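Local coordinates for ankyrin repeat domain-containing protein EMB506, chloroplastic (Arabidopsis thaliana, PDB 6JD6) that takes part in the initial differentiation of the proplastid during embryo development and is required for correct cotyledon and leaf margin development, at residues Gln126-Leu131 / Ser162-Lys167; Lys114-Leu119 / Asn134-Asp139; Thr147-Ala152 / Lys167-His172; Tyr184-Gln187 / Thr193-Leu196; Glu84-Leu89 / Val95-Asn100. All blocks are in the same frame, centred on the assembly; numbering follows the deposited sequence. Where two conformers were deposited one is given.

Interaction 1: Gln126-Leu131 / Ser162-Lys167; sequences QLMDNL and SHLLRK. With SO4 (sulfate ion), chain I.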
# COMPACT_ATOMS: atom_id res chain seq x y z
N GLN A 126 -11.67 -12.69 -7.00
CA GLN A 126 -12.76 -13.63 -6.74
C GLN A 126 -12.98 -13.85 -5.24
O GLN A 126 -14.12 -13.89 -4.77
CB GLN A 126 -12.51 -14.96 -7.45
CG GLN A 126 -13.64 -15.97 -7.28
CD GLN A 126 -14.98 -15.44 -7.76
OE1 GLN A 126 -15.15 -15.13 -8.95
NE2 GLN A 126 -15.93 -15.31 -6.85
N LEU A 127 -11.89 -13.98 -4.49
CA LEU A 127 -12.00 -14.16 -3.04
C LEU A 127 -12.58 -12.94 -2.35
O LEU A 127 -13.30 -13.06 -1.36
CB LEU A 127 -10.65 -14.53 -2.43
CG LEU A 127 -10.13 -15.93 -2.78
CD1 LEU A 127 -8.80 -16.20 -2.09
CD2 LEU A 127 -11.16 -17.00 -2.41
N MET A 128 -12.28 -11.75 -2.88
CA MET A 128 -12.89 -10.52 -2.38
C MET A 128 -14.39 -10.56 -2.60
O MET A 128 -15.16 -10.28 -1.68
CB MET A 128 -12.31 -9.30 -3.09
CG MET A 128 -10.84 -9.07 -2.82
SD MET A 128 -10.21 -7.59 -3.65
CE MET A 128 -11.04 -6.32 -2.72
N ASP A 129 -14.81 -10.91 -3.81
CA ASP A 129 -16.22 -11.00 -4.15
C ASP A 129 -16.96 -11.97 -3.23
O ASP A 129 -18.08 -11.68 -2.80
CB ASP A 129 -16.43 -11.40 -5.62
CG ASP A 129 -16.12 -10.26 -6.58
OD1 ASP A 129 -15.95 -9.12 -6.12
OD2 ASP A 129 -16.06 -10.51 -7.81
N ASN A 130 -16.34 -13.10 -2.92
CA ASN A 130 -16.94 -14.08 -2.02
C ASN A 130 -17.20 -13.50 -0.63
O ASN A 130 -18.25 -13.74 -0.03
CB ASN A 130 -16.07 -15.34 -1.91
CG ASN A 130 -15.97 -16.09 -3.22
OD1 ASN A 130 -16.72 -15.84 -4.16
ND2 ASN A 130 -15.04 -17.04 -3.28
N LEU A 131 -16.23 -12.74 -0.12
CA LEU A 131 -16.38 -12.08 1.17
C LEU A 131 -17.52 -11.08 1.15
O LEU A 131 -18.36 -11.05 2.05
CB LEU A 131 -15.09 -11.37 1.57
CG LEU A 131 -14.04 -12.20 2.29
CD1 LEU A 131 -12.79 -11.37 2.51
CD2 LEU A 131 -14.58 -12.69 3.63
N SER A 162 -10.28 -0.81 -10.23
CA SER A 162 -11.40 -0.64 -11.16
C SER A 162 -12.52 -1.64 -10.88
O SER A 162 -13.70 -1.32 -11.08
CB SER A 162 -10.92 -0.75 -12.61
OG SER A 162 -10.45 -2.06 -12.89
N HIS A 163 -12.16 -2.84 -10.43
CA HIS A 163 -13.16 -3.84 -10.06
C HIS A 163 -14.01 -3.36 -8.89
O HIS A 163 -15.24 -3.44 -8.94
CB HIS A 163 -12.49 -5.17 -9.69
CG HIS A 163 -13.45 -6.21 -9.20
ND1 HIS A 163 -14.17 -7.02 -10.05
CD2 HIS A 163 -13.83 -6.55 -7.95
CE1 HIS A 163 -14.94 -7.83 -9.34
NE2 HIS A 163 -14.75 -7.56 -8.06
N LEU A 164 -13.36 -2.86 -7.85
CA LEU A 164 -14.04 -2.34 -6.67
C LEU A 164 -14.98 -1.20 -7.01
O LEU A 164 -16.11 -1.15 -6.52
CB LEU A 164 -13.02 -1.87 -5.63
CG LEU A 164 -12.26 -2.96 -4.86
CD1 LEU A 164 -11.15 -2.35 -4.02
CD2 LEU A 164 -13.23 -3.74 -3.99
N LEU A 165 -14.52 -0.28 -7.86
CA LEU A 165 -15.34 0.86 -8.28
C LEU A 165 -16.57 0.40 -9.05
O LEU A 165 -17.66 0.93 -8.86
CB LEU A 165 -14.52 1.84 -9.11
CG LEU A 165 -13.46 2.62 -8.33
CD1 LEU A 165 -12.58 3.44 -9.26
CD2 LEU A 165 -14.13 3.53 -7.31
N ARG A 166 -16.39 -0.59 -9.92
CA ARG A 166 -17.52 -1.13 -10.68
C ARG A 166 -18.51 -1.81 -9.75
O ARG A 166 -19.71 -1.82 -10.02
CB ARG A 166 -17.05 -2.08 -11.78
CG ARG A 166 -16.44 -1.39 -12.99
CD ARG A 166 -16.23 -2.36 -14.14
NE ARG A 166 -15.34 -3.46 -13.78
CZ ARG A 166 -14.01 -3.41 -13.85
NH1 ARG A 166 -13.41 -2.30 -14.27
NH2 ARG A 166 -13.28 -4.46 -13.50
N LYS A 167 -18.01 -2.38 -8.66
CA LYS A 167 -18.87 -3.04 -7.68
C LYS A 167 -19.53 -2.07 -6.69
O LYS A 167 -20.31 -2.49 -5.83
CB LYS A 167 -18.11 -4.13 -6.92
CG LYS A 167 -18.35 -5.51 -7.50
CD LYS A 167 -18.06 -6.60 -6.48
CE LYS A 167 -18.77 -7.89 -6.88
NZ LYS A 167 -18.55 -8.21 -8.32
S SO4 I . -15.65 -7.42 -13.18
O1 SO4 I . -15.91 -7.46 -14.61
O2 SO4 I . -16.24 -6.22 -12.60
O3 SO4 I . -16.23 -8.60 -12.55
O4 SO4 I . -14.20 -7.42 -12.95

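Interaction 2: Lys114-Leu119 / Asn134-Asp139; sequences KPLQTL and NGLDID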
# COMPACT_ATOMS: atom_id res chain seq x y z
N LYS A 114 -6.67 -6.84 7.45
CA LYS A 114 -8.06 -6.97 7.03
C LYS A 114 -8.10 -7.79 5.75
O LYS A 114 -7.38 -7.49 4.79
CB LYS A 114 -8.65 -5.58 6.79
CG LYS A 114 -9.16 -4.89 8.05
CD LYS A 114 -10.68 -4.96 8.11
CE LYS A 114 -11.23 -4.36 9.38
NZ LYS A 114 -10.73 -5.09 10.58
N PRO A 115 -8.95 -8.84 5.72
CA PRO A 115 -9.01 -9.79 4.60
C PRO A 115 -9.21 -9.11 3.25
O PRO A 115 -8.48 -9.43 2.31
CB PRO A 115 -10.24 -10.65 4.95
CG PRO A 115 -10.35 -10.56 6.42
CD PRO A 115 -9.89 -9.18 6.80
N LEU A 116 -10.17 -8.20 3.14
CA LEU A 116 -10.40 -7.49 1.88
C LEU A 116 -9.16 -6.73 1.42
O LEU A 116 -8.83 -6.71 0.23
CB LEU A 116 -11.57 -6.52 1.99
CG LEU A 116 -12.96 -7.03 1.60
CD1 LEU A 116 -13.93 -5.85 1.52
CD2 LEU A 116 -12.92 -7.79 0.28
N GLN A 117 -8.47 -6.10 2.37
CA GLN A 117 -7.25 -5.36 2.06
C GLN A 117 -6.16 -6.29 1.57
O GLN A 117 -5.53 -6.04 0.54
CB GLN A 117 -6.77 -4.58 3.28
CG GLN A 117 -7.68 -3.43 3.71
CD GLN A 117 -7.03 -2.55 4.77
OE1 GLN A 117 -5.82 -2.63 5.00
NE2 GLN A 117 -7.82 -1.70 5.41
N THR A 118 -5.93 -7.37 2.32
CA THR A 118 -4.90 -8.34 1.97
C THR A 118 -5.18 -9.00 0.63
O THR A 118 -4.28 -9.13 -0.21
CB THR A 118 -4.75 -9.42 3.07
OG1 THR A 118 -4.31 -8.81 4.29
CG2 THR A 118 -3.75 -10.48 2.65
N LEU A 119 -6.43 -9.40 0.42
CA LEU A 119 -6.82 -10.03 -0.84
C LEU A 119 -6.66 -9.05 -2.00
O LEU A 119 -6.25 -9.43 -3.10
CB LEU A 119 -8.25 -10.56 -0.76
CG LEU A 119 -8.48 -11.74 0.19
CD1 LEU A 119 -9.96 -12.06 0.31
CD2 LEU A 119 -7.69 -12.98 -0.25
N ASN A 134 -20.99 -12.57 0.77
CA ASN A 134 -21.40 -13.22 2.01
C ASN A 134 -21.73 -12.24 3.13
O ASN A 134 -21.92 -12.63 4.28
CB ASN A 134 -20.34 -14.23 2.49
CG ASN A 134 -20.46 -15.57 1.79
OD1 ASN A 134 -21.55 -16.15 1.72
ND2 ASN A 134 -19.35 -16.06 1.26
N GLY A 135 -21.79 -10.95 2.80
CA GLY A 135 -22.30 -9.96 3.73
C GLY A 135 -21.32 -8.92 4.26
O GLY A 135 -21.73 -8.01 4.98
N LEU A 136 -20.04 -9.05 3.93
CA LEU A 136 -19.07 -8.04 4.36
C LEU A 136 -19.22 -6.77 3.52
O LEU A 136 -19.19 -6.82 2.29
CB LEU A 136 -17.64 -8.58 4.25
CG LEU A 136 -16.55 -7.57 4.63
CD1 LEU A 136 -16.68 -7.16 6.10
CD2 LEU A 136 -15.15 -8.12 4.34
N ASP A 137 -19.39 -5.64 4.19
CA ASP A 137 -19.55 -4.36 3.51
C ASP A 137 -18.30 -4.05 2.69
O ASP A 137 -17.18 -4.13 3.19
CB ASP A 137 -19.81 -3.25 4.54
CG ASP A 137 -19.97 -1.88 3.91
OD1 ASP A 137 -20.06 -1.78 2.66
OD2 ASP A 137 -20.01 -0.89 4.66
N ILE A 138 -18.50 -3.72 1.41
CA ILE A 138 -17.38 -3.39 0.54
C ILE A 138 -16.60 -2.18 1.07
O ILE A 138 -15.40 -2.06 0.87
CB ILE A 138 -17.85 -3.16 -0.92
CG1 ILE A 138 -16.66 -3.03 -1.88
CG2 ILE A 138 -18.77 -1.94 -1.02
CD1 ILE A 138 -17.06 -3.06 -3.35
N ASP A 139 -17.30 -1.30 1.78
CA ASP A 139 -16.69 -0.12 2.38
C ASP A 139 -16.36 -0.31 3.86
O ASP A 139 -16.28 0.66 4.61
CB ASP A 139 -17.59 1.11 2.21
CG ASP A 139 -17.79 1.49 0.76
OD1 ASP A 139 -16.81 1.42 -0.01
OD2 ASP A 139 -18.92 1.86 0.40

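Interaction 3: Thr147-Ala152 / Lys167-His172; sequences TALHKA and KGANPH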
# COMPACT_ATOMS: atom_id res chain seq x y z
N THR A 147 -10.71 1.82 3.64
CA THR A 147 -11.42 0.70 3.04
C THR A 147 -10.45 -0.07 2.14
O THR A 147 -9.30 0.33 1.97
CB THR A 147 -12.60 1.17 2.18
OG1 THR A 147 -12.11 1.86 1.03
CG2 THR A 147 -13.51 2.10 2.98
N ALA A 148 -10.94 -1.16 1.57
CA ALA A 148 -10.15 -1.94 0.62
C ALA A 148 -9.75 -1.09 -0.59
O ALA A 148 -8.68 -1.29 -1.16
CB ALA A 148 -10.93 -3.16 0.17
N LEU A 149 -10.61 -0.15 -0.97
CA LEU A 149 -10.30 0.75 -2.09
C LEU A 149 -9.07 1.62 -1.78
O LEU A 149 -8.17 1.72 -2.61
CB LEU A 149 -11.50 1.63 -2.44
CG LEU A 149 -11.30 2.62 -3.59
CD1 LEU A 149 -11.00 1.87 -4.89
CD2 LEU A 149 -12.52 3.52 -3.77
N HIS A 150 -9.06 2.24 -0.61
CA HIS A 150 -7.90 3.03 -0.17
C HIS A 150 -6.62 2.20 -0.29
O HIS A 150 -5.64 2.66 -0.87
CB HIS A 150 -8.05 3.45 1.30
CG HIS A 150 -9.00 4.59 1.52
ND1 HIS A 150 -10.19 4.43 2.19
CD2 HIS A 150 -8.90 5.90 1.21
CE1 HIS A 150 -10.81 5.60 2.26
NE2 HIS A 150 -10.05 6.51 1.68
N LYS A 151 -6.65 0.99 0.26
CA LYS A 151 -5.47 0.13 0.29
C LYS A 151 -5.05 -0.32 -1.10
O LYS A 151 -3.85 -0.36 -1.40
CB LYS A 151 -5.71 -1.08 1.18
CG LYS A 151 -5.06 -0.94 2.52
CD LYS A 151 -3.56 -0.74 2.38
CE LYS A 151 -3.00 -0.17 3.67
NZ LYS A 151 -3.40 -1.02 4.82
N ALA A 152 -6.03 -0.68 -1.92
CA ALA A 152 -5.76 -1.11 -3.29
C ALA A 152 -5.07 -0.00 -4.08
O ALA A 152 -4.24 -0.27 -4.95
CB ALA A 152 -7.05 -1.52 -3.97
N LYS A 167 -18.01 -2.38 -8.66
CA LYS A 167 -18.87 -3.04 -7.68
C LYS A 167 -19.53 -2.07 -6.69
O LYS A 167 -20.31 -2.49 -5.83
CB LYS A 167 -18.11 -4.13 -6.92
CG LYS A 167 -18.35 -5.51 -7.50
CD LYS A 167 -18.06 -6.60 -6.48
CE LYS A 167 -18.77 -7.89 -6.88
NZ LYS A 167 -18.55 -8.21 -8.32
N GLY A 168 -19.22 -0.78 -6.81
CA GLY A 168 -19.89 0.23 -6.00
C GLY A 168 -19.14 0.69 -4.77
O GLY A 168 -19.72 1.31 -3.88
N ALA A 169 -17.84 0.39 -4.70
CA ALA A 169 -17.01 0.91 -3.62
C ALA A 169 -17.08 2.43 -3.64
O ALA A 169 -17.02 3.05 -4.70
CB ALA A 169 -15.58 0.43 -3.76
N ASN A 170 -17.23 3.03 -2.46
CA ASN A 170 -17.37 4.48 -2.35
C ASN A 170 -16.01 5.15 -2.57
O ASN A 170 -15.08 4.95 -1.79
CB ASN A 170 -17.95 4.84 -0.98
CG ASN A 170 -18.35 6.30 -0.86
OD1 ASN A 170 -17.75 7.18 -1.48
ND2 ASN A 170 -19.37 6.56 -0.05
N PRO A 171 -15.90 5.96 -3.64
CA PRO A 171 -14.64 6.61 -3.99
C PRO A 171 -14.45 7.96 -3.29
O PRO A 171 -13.44 8.62 -3.52
CB PRO A 171 -14.79 6.84 -5.50
CG PRO A 171 -16.26 7.10 -5.67
CD PRO A 171 -16.96 6.22 -4.64
N HIS A 172 -15.40 8.35 -2.45
CA HIS A 172 -15.39 9.67 -1.85
C HIS A 172 -14.88 9.68 -0.41
O HIS A 172 -14.56 10.74 0.13
CB HIS A 172 -16.79 10.29 -1.90
CG HIS A 172 -17.43 10.24 -3.25
ND1 HIS A 172 -17.01 11.02 -4.30
CD2 HIS A 172 -18.47 9.51 -3.71
CE1 HIS A 172 -17.76 10.77 -5.36
NE2 HIS A 172 -18.65 9.85 -5.03
O HOH W 1 -14.34 2.72 -0.44

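Interaction 4: Tyr184-Gln187 / Thr193-Leu196; sequences YAVQ and TVKL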
# COMPACT_ATOMS: atom_id res chain seq x y z
N TYR A 184 -4.40 9.40 -2.59
CA TYR A 184 -3.47 8.28 -2.69
C TYR A 184 -3.14 7.92 -4.14
O TYR A 184 -2.02 7.50 -4.43
CB TYR A 184 -4.00 7.06 -1.94
CG TYR A 184 -4.04 7.23 -0.44
CD1 TYR A 184 -2.88 7.44 0.29
CD2 TYR A 184 -5.24 7.15 0.26
CE1 TYR A 184 -2.91 7.59 1.67
CE2 TYR A 184 -5.29 7.30 1.63
CZ TYR A 184 -4.12 7.52 2.33
OH TYR A 184 -4.16 7.66 3.70
N ALA A 185 -4.11 8.06 -5.04
CA ALA A 185 -3.88 7.77 -6.45
C ALA A 185 -2.84 8.73 -7.01
O ALA A 185 -2.00 8.36 -7.83
CB ALA A 185 -5.18 7.86 -7.24
N VAL A 186 -2.91 9.97 -6.55
CA VAL A 186 -1.91 10.96 -6.93
C VAL A 186 -0.55 10.64 -6.30
O VAL A 186 0.47 10.69 -6.98
CB VAL A 186 -2.38 12.38 -6.57
CG1 VAL A 186 -1.24 13.36 -6.73
CG2 VAL A 186 -3.57 12.78 -7.44
N GLN A 187 -0.53 10.29 -5.01
CA GLN A 187 0.74 10.00 -4.34
C GLN A 187 1.53 8.84 -4.97
O GLN A 187 2.76 8.89 -5.03
CB GLN A 187 0.58 9.74 -2.84
CG GLN A 187 1.94 9.83 -2.12
CD GLN A 187 1.94 9.31 -0.70
OE1 GLN A 187 1.16 8.42 -0.35
NE2 GLN A 187 2.83 9.85 0.13
N THR A 193 -5.71 5.52 -12.78
CA THR A 193 -6.63 5.51 -11.64
C THR A 193 -7.20 6.91 -11.40
O THR A 193 -8.38 7.07 -11.11
CB THR A 193 -5.94 4.98 -10.38
OG1 THR A 193 -5.54 3.62 -10.60
CG2 THR A 193 -6.88 5.04 -9.17
N VAL A 194 -6.35 7.93 -11.53
CA VAL A 194 -6.78 9.32 -11.42
C VAL A 194 -7.86 9.64 -12.46
O VAL A 194 -8.91 10.19 -12.12
CB VAL A 194 -5.60 10.30 -11.58
CG1 VAL A 194 -6.10 11.73 -11.71
CG2 VAL A 194 -4.63 10.17 -10.40
N LYS A 195 -7.61 9.27 -13.71
CA LYS A 195 -8.59 9.47 -14.78
C LYS A 195 -9.89 8.72 -14.51
O LYS A 195 -10.98 9.21 -14.79
CB LYS A 195 -8.02 9.01 -16.13
CG LYS A 195 -6.88 9.86 -16.67
CD LYS A 195 -6.37 9.29 -17.98
CE LYS A 195 -5.27 10.15 -18.58
NZ LYS A 195 -4.76 9.60 -19.86
N LEU A 196 -9.77 7.51 -13.97
CA LEU A 196 -10.94 6.71 -13.65
C LEU A 196 -11.77 7.34 -12.53
O LEU A 196 -13.00 7.31 -12.58
CB LEU A 196 -10.52 5.28 -13.27
CG LEU A 196 -11.66 4.30 -13.00
CD1 LEU A 196 -12.64 4.26 -14.16
CD2 LEU A 196 -11.09 2.91 -12.74

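Interaction 5: Glu84-Leu89 / Val95-Asn100; sequences EVEQLL and VILQQN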
# COMPACT_ATOMS: atom_id res chain seq x y z
N GLU A 84 -8.90 -34.71 -0.65
CA GLU A 84 -7.46 -34.86 -0.44
C GLU A 84 -7.01 -34.16 0.84
O GLU A 84 -6.25 -34.72 1.63
CB GLU A 84 -6.66 -34.30 -1.61
CG GLU A 84 -6.68 -35.17 -2.86
CD GLU A 84 -5.87 -34.56 -3.99
OE1 GLU A 84 -5.15 -33.56 -3.74
OE2 GLU A 84 -5.94 -35.08 -5.12
N VAL A 85 -7.49 -32.94 1.03
CA VAL A 85 -7.11 -32.14 2.18
C VAL A 85 -7.71 -32.68 3.48
O VAL A 85 -7.02 -32.76 4.50
CB VAL A 85 -7.50 -30.67 1.97
CG1 VAL A 85 -7.25 -29.88 3.23
CG2 VAL A 85 -6.72 -30.09 0.80
N GLU A 86 -8.98 -33.06 3.44
CA GLU A 86 -9.65 -33.60 4.62
C GLU A 86 -8.96 -34.87 5.11
O GLU A 86 -8.92 -35.13 6.32
CB GLU A 86 -11.12 -33.88 4.32
CG GLU A 86 -11.96 -32.62 4.16
CD GLU A 86 -13.32 -32.90 3.56
OE1 GLU A 86 -13.67 -34.08 3.39
OE2 GLU A 86 -14.04 -31.92 3.26
N GLN A 87 -8.41 -35.64 4.18
CA GLN A 87 -7.69 -36.87 4.50
C GLN A 87 -6.40 -36.60 5.28
O GLN A 87 -5.88 -37.49 5.95
CB GLN A 87 -7.36 -37.63 3.22
CG GLN A 87 -8.55 -38.38 2.62
CD GLN A 87 -8.21 -39.01 1.28
OE1 GLN A 87 -7.54 -38.40 0.45
NE2 GLN A 87 -8.69 -40.23 1.07
N LEU A 88 -5.90 -35.37 5.19
CA LEU A 88 -4.68 -34.97 5.86
C LEU A 88 -4.92 -34.41 7.26
O LEU A 88 -4.00 -34.30 8.06
CB LEU A 88 -3.94 -33.91 5.03
CG LEU A 88 -3.40 -34.31 3.67
CD1 LEU A 88 -3.01 -33.09 2.86
CD2 LEU A 88 -2.22 -35.26 3.83
N LEU A 89 -6.17 -34.05 7.55
CA LEU A 89 -6.48 -33.31 8.77
C LEU A 89 -6.69 -34.19 10.00
O LEU A 89 -7.12 -35.33 9.90
CB LEU A 89 -7.71 -32.42 8.57
CG LEU A 89 -7.64 -31.36 7.47
CD1 LEU A 89 -8.93 -30.57 7.41
CD2 LEU A 89 -6.46 -30.43 7.68
N VAL A 95 -13.43 -30.91 12.22
CA VAL A 95 -14.65 -30.35 12.82
C VAL A 95 -14.75 -28.84 12.58
O VAL A 95 -15.81 -28.34 12.22
CB VAL A 95 -14.73 -30.67 14.33
CG1 VAL A 95 -15.85 -29.86 14.98
CG2 VAL A 95 -14.95 -32.16 14.55
N ILE A 96 -13.64 -28.13 12.76
CA ILE A 96 -13.62 -26.69 12.52
C ILE A 96 -13.92 -26.36 11.06
O ILE A 96 -14.70 -25.46 10.75
CB ILE A 96 -12.28 -26.07 12.93
CG1 ILE A 96 -11.99 -26.36 14.40
CG2 ILE A 96 -12.27 -24.57 12.65
CD1 ILE A 96 -10.69 -25.75 14.89
N LEU A 97 -13.28 -27.09 10.15
CA LEU A 97 -13.48 -26.90 8.72
C LEU A 97 -14.95 -27.06 8.32
O LEU A 97 -15.50 -26.22 7.60
CB LEU A 97 -12.61 -27.87 7.92
CG LEU A 97 -12.71 -27.75 6.40
CD1 LEU A 97 -12.25 -26.37 5.95
CD2 LEU A 97 -11.91 -28.84 5.71
N GLN A 98 -15.60 -28.12 8.78
CA GLN A 98 -16.99 -28.36 8.43
C GLN A 98 -17.91 -27.34 9.09
O GLN A 98 -19.00 -27.06 8.59
CB GLN A 98 -17.41 -29.81 8.74
CG GLN A 98 -17.37 -30.19 10.21
CD GLN A 98 -17.63 -31.68 10.43
OE1 GLN A 98 -17.40 -32.50 9.54
NE2 GLN A 98 -18.11 -32.02 11.62
N GLN A 99 -17.46 -26.76 10.20
CA GLN A 99 -18.22 -25.73 10.90
C GLN A 99 -18.11 -24.37 10.22
O GLN A 99 -18.85 -23.44 10.54
CB GLN A 99 -17.75 -25.61 12.35
CG GLN A 99 -18.35 -26.63 13.30
CD GLN A 99 -17.72 -26.57 14.68
OE1 GLN A 99 -16.77 -25.81 14.90
NE2 GLN A 99 -18.24 -27.36 15.61
N ASN A 100 -17.19 -24.25 9.27
CA ASN A 100 -16.95 -22.97 8.61
C ASN A 100 -16.96 -23.03 7.09
O ASN A 100 -15.95 -22.77 6.44
CB ASN A 100 -15.63 -22.36 9.10
CG ASN A 100 -15.73 -21.85 10.53
OD1 ASN A 100 -16.09 -20.70 10.76
ND2 ASN A 100 -15.42 -22.71 11.49

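Interaction 1: Gln126-Leu131 / Ser162-Lys167
A buried polar bridge with an apolar pair beside it joins D129 and M128 of helix 125-133 to H163 and L164 of helix 158-166 and to K167 just beyond its end. H163 NE2 donates to D129 OD1 over 2.8 Å with an N-H...O angle of 169°; the acceptor lies in the ring plane and is met on its syn side, with carboxylate and ring 32° apart. CG of H163 stands anti to the backbone N (chi1 175°), which carries the imidazole across toward D129. The segments lie in the ANK 1 and ANK 2 repeats, so the bond ties neighbouring ankyrin repeats together. K167 brings CE to 3.2 Å from D129 OD1, while K167 NZ makes a weak salt bridge to D129 OD2 at 3.4 Å. H163 ND1 donates to sulfate O4 at 2.9 Å, and R166 grips the same ion, probably from the crystallisation liquor, through NE and NH2. Donating from both nitrogens, the ring is probably cationic. A leucine in place of H163 would probably cost D129 OD1 its straight N-H donor and the sulfate its ring nitrogen. M128 CE meets L164 CD2 at 3.6 Å, the side chains crossing at nearly a right angle.

Interaction 2: Lys114-Leu119 / Asn134-Asp139
L116 and L136 reach toward each other and meet tip to tip, the first from helix 115-121 and the second from the loop that follows helix 125-133. The evidence is a single methyl, L136 CD2, set 3.7 Å from L116 CG and 3.8 Å from L116 CD1, so it touches the branch point as well as one of its arms. In L136 a chi1 of 178° swings CG to the far side of the CA-CB bond from N, extending the chain toward the helix. The L116 CD1 methyl also lies beside the loop backbone, 4.0 Å from D137 O and 4.1 Å from I138 O. No hydrogen bond crosses the contact, which buries 133 Å² in all.

The loop holds its own shape. G135, at positive phi, is the C-prime residue of a Schellman motif in which L136 N bonds back to L131 O. D139 N donates to D137 OD1 at 2.9 Å, coming from above the carboxylate plane, and so closes an Asx turn. Further on, D139 OD1 accepts from N170 N, while M128 of helix 125-133 packs on L116 and L119. A first helix met by the loop that leaves the second is the pattern of an ankyrin repeat, here ANK 1.

Interaction 3: Thr147-Ala152 / Lys167-His172
L149 and A169 bring the two backbones nearest, with their CA atoms 6.9 Å apart, where the first turn of helix 148-154 faces the loop after helix 158-166, which is extended at A169 and N170. G168, at positive phi, closes that second helix with a Schellman motif, and N170 OD1 accepts from H172 N at 2.8 Å to form an Asx turn; local bonds thus shape the loop at G168 and at N170-H172.

The side chain of L149 carries the packing. With chi1 at 180° it runs straight out from the helix and sends CD2 over the loop, 3.5 Å from N170 O and 3.8 Å from P171 CA, with A169 CB farther off at 4.3 Å. A water adds a polar link: it accepts from T147 OG1 at 2.8 Å and donates to N170 O at 2.7 Å. T147 also caps the helix, its OG1 taking weak bonds from L149 N and H150 N. In return T147 N donates to H150 ND1 at 3.0 Å and 174°, within the ring plane, completing a capping box; H150 NE2 goes on to L173 O. This Thr-Ala-Leu-His start is a variant of the Thr-Pro-Leu-His signature that opens the first helix of ankyrin repeats.

Interaction 4: Tyr184-Gln187 / Thr193-Leu196
V194 meets A185 and V186 across the antiparallel helix pair 181-187 and 191-199, and its side chain can be followed outward. CB hangs back, 5.0 Å from A185 CB, so the touching falls to the branches. At a chi1 of 170° CG1 is the branch opposite N and turns aside, whereas CG2, beside the N, heads into the interface. There V194 CG2 lies 4.0 Å from A185 CB and also 4.1 Å from V186 CG2, where the two valines cross obliquely.

One residue earlier, T193 completes the grip on A185: its CG2 comes within 3.8 Å of A185 CB. Giving that methyl to A185 puts OG1 on another side, where it is hydrogen-bonded to E158 OE1. A185 is thus clasped by two methyls, and with only a CB of its own it lets the helices come close, 6.0 Å between the CA atoms of A185 and V194. Around the pair, V186 leans on I217 and I226 of the next helices, A185 on I153 and T193 on I161, all within the ankyrin stack; the segments themselves lie in ANK 3. No hydrogen bond joins the two segments, so their contact rests on methyl dispersion and shape, with the one polar atom of its four touching side chains served by E158.

Interaction 5: Glu84-Leu89 / Val95-Asn100
L97 packs against L89 and E86, joining helix 91-99 to the end of helix 76-86 and the turn that follows. The tight part is apolar: L97 CD2 sits 3.8 Å from L89 CD1, and the two side chains cross at about a right angle, and one methyl of each does the touching. The L97 side chain leaves its own helix with CG pointing away from N (chi1 -179°), which brings CD2 up against both L89 and E86.

The looser part begins at E86, which offers only its aliphatic CG, 4.1 Å from the same L97 CD2. Beyond CG the chain is extended and its carboxylate leaves the contact to form a salt bridge with R94. The whole contact buries just 97 Å², and the nearest CA atoms, those of E86 and L97, are 8.7 Å apart. These two successive short helices, set at a steep angle to each other and joined by a short turn, make up the N-terminal end of the modelled chain, about 35 Å from the chain's centre.

On the solvent side Q98 and Q99 are exposed, and Q98 was modelled in two conformers, consistent with a mobile side chain. The helix end is better fixed: N100 ND2 donates to I96 O at 2.9 Å and 176°, with the oxygen in the amide plane, and N100 OD1 takes a further bond from N104. A second protein chain also borders the two helices, where L97 O accepts from a basic side chain of that chain, V85 packs on an apolar one and I96 on an aromatic one.

In the fold
Interactions 1, 2 and 3 form one continuous cluster, with centres about 9 to 10 Å apart. L131 CD1 packs on P115 CB at 3.6 Å between interactions 1 and 2, while Q117 OE1 and K151 NZ are hydrogen-bonded at 2.9 Å between interactions 2 and 3. Interaction 1 also shares K167 with interaction 3. Interaction 4 lies farther along the stack, centre about 12 Å from that of interaction 3, which it touches through H150 CD2 and Y184 CE2 at 3.9 Å; L196 also packs on S162 and L165 of interaction 1. Interaction 5 stands apart: its nearest atoms are about 9 Å from interaction 2 and about 31 Å from interaction 4. The sulfate belongs to interaction 1.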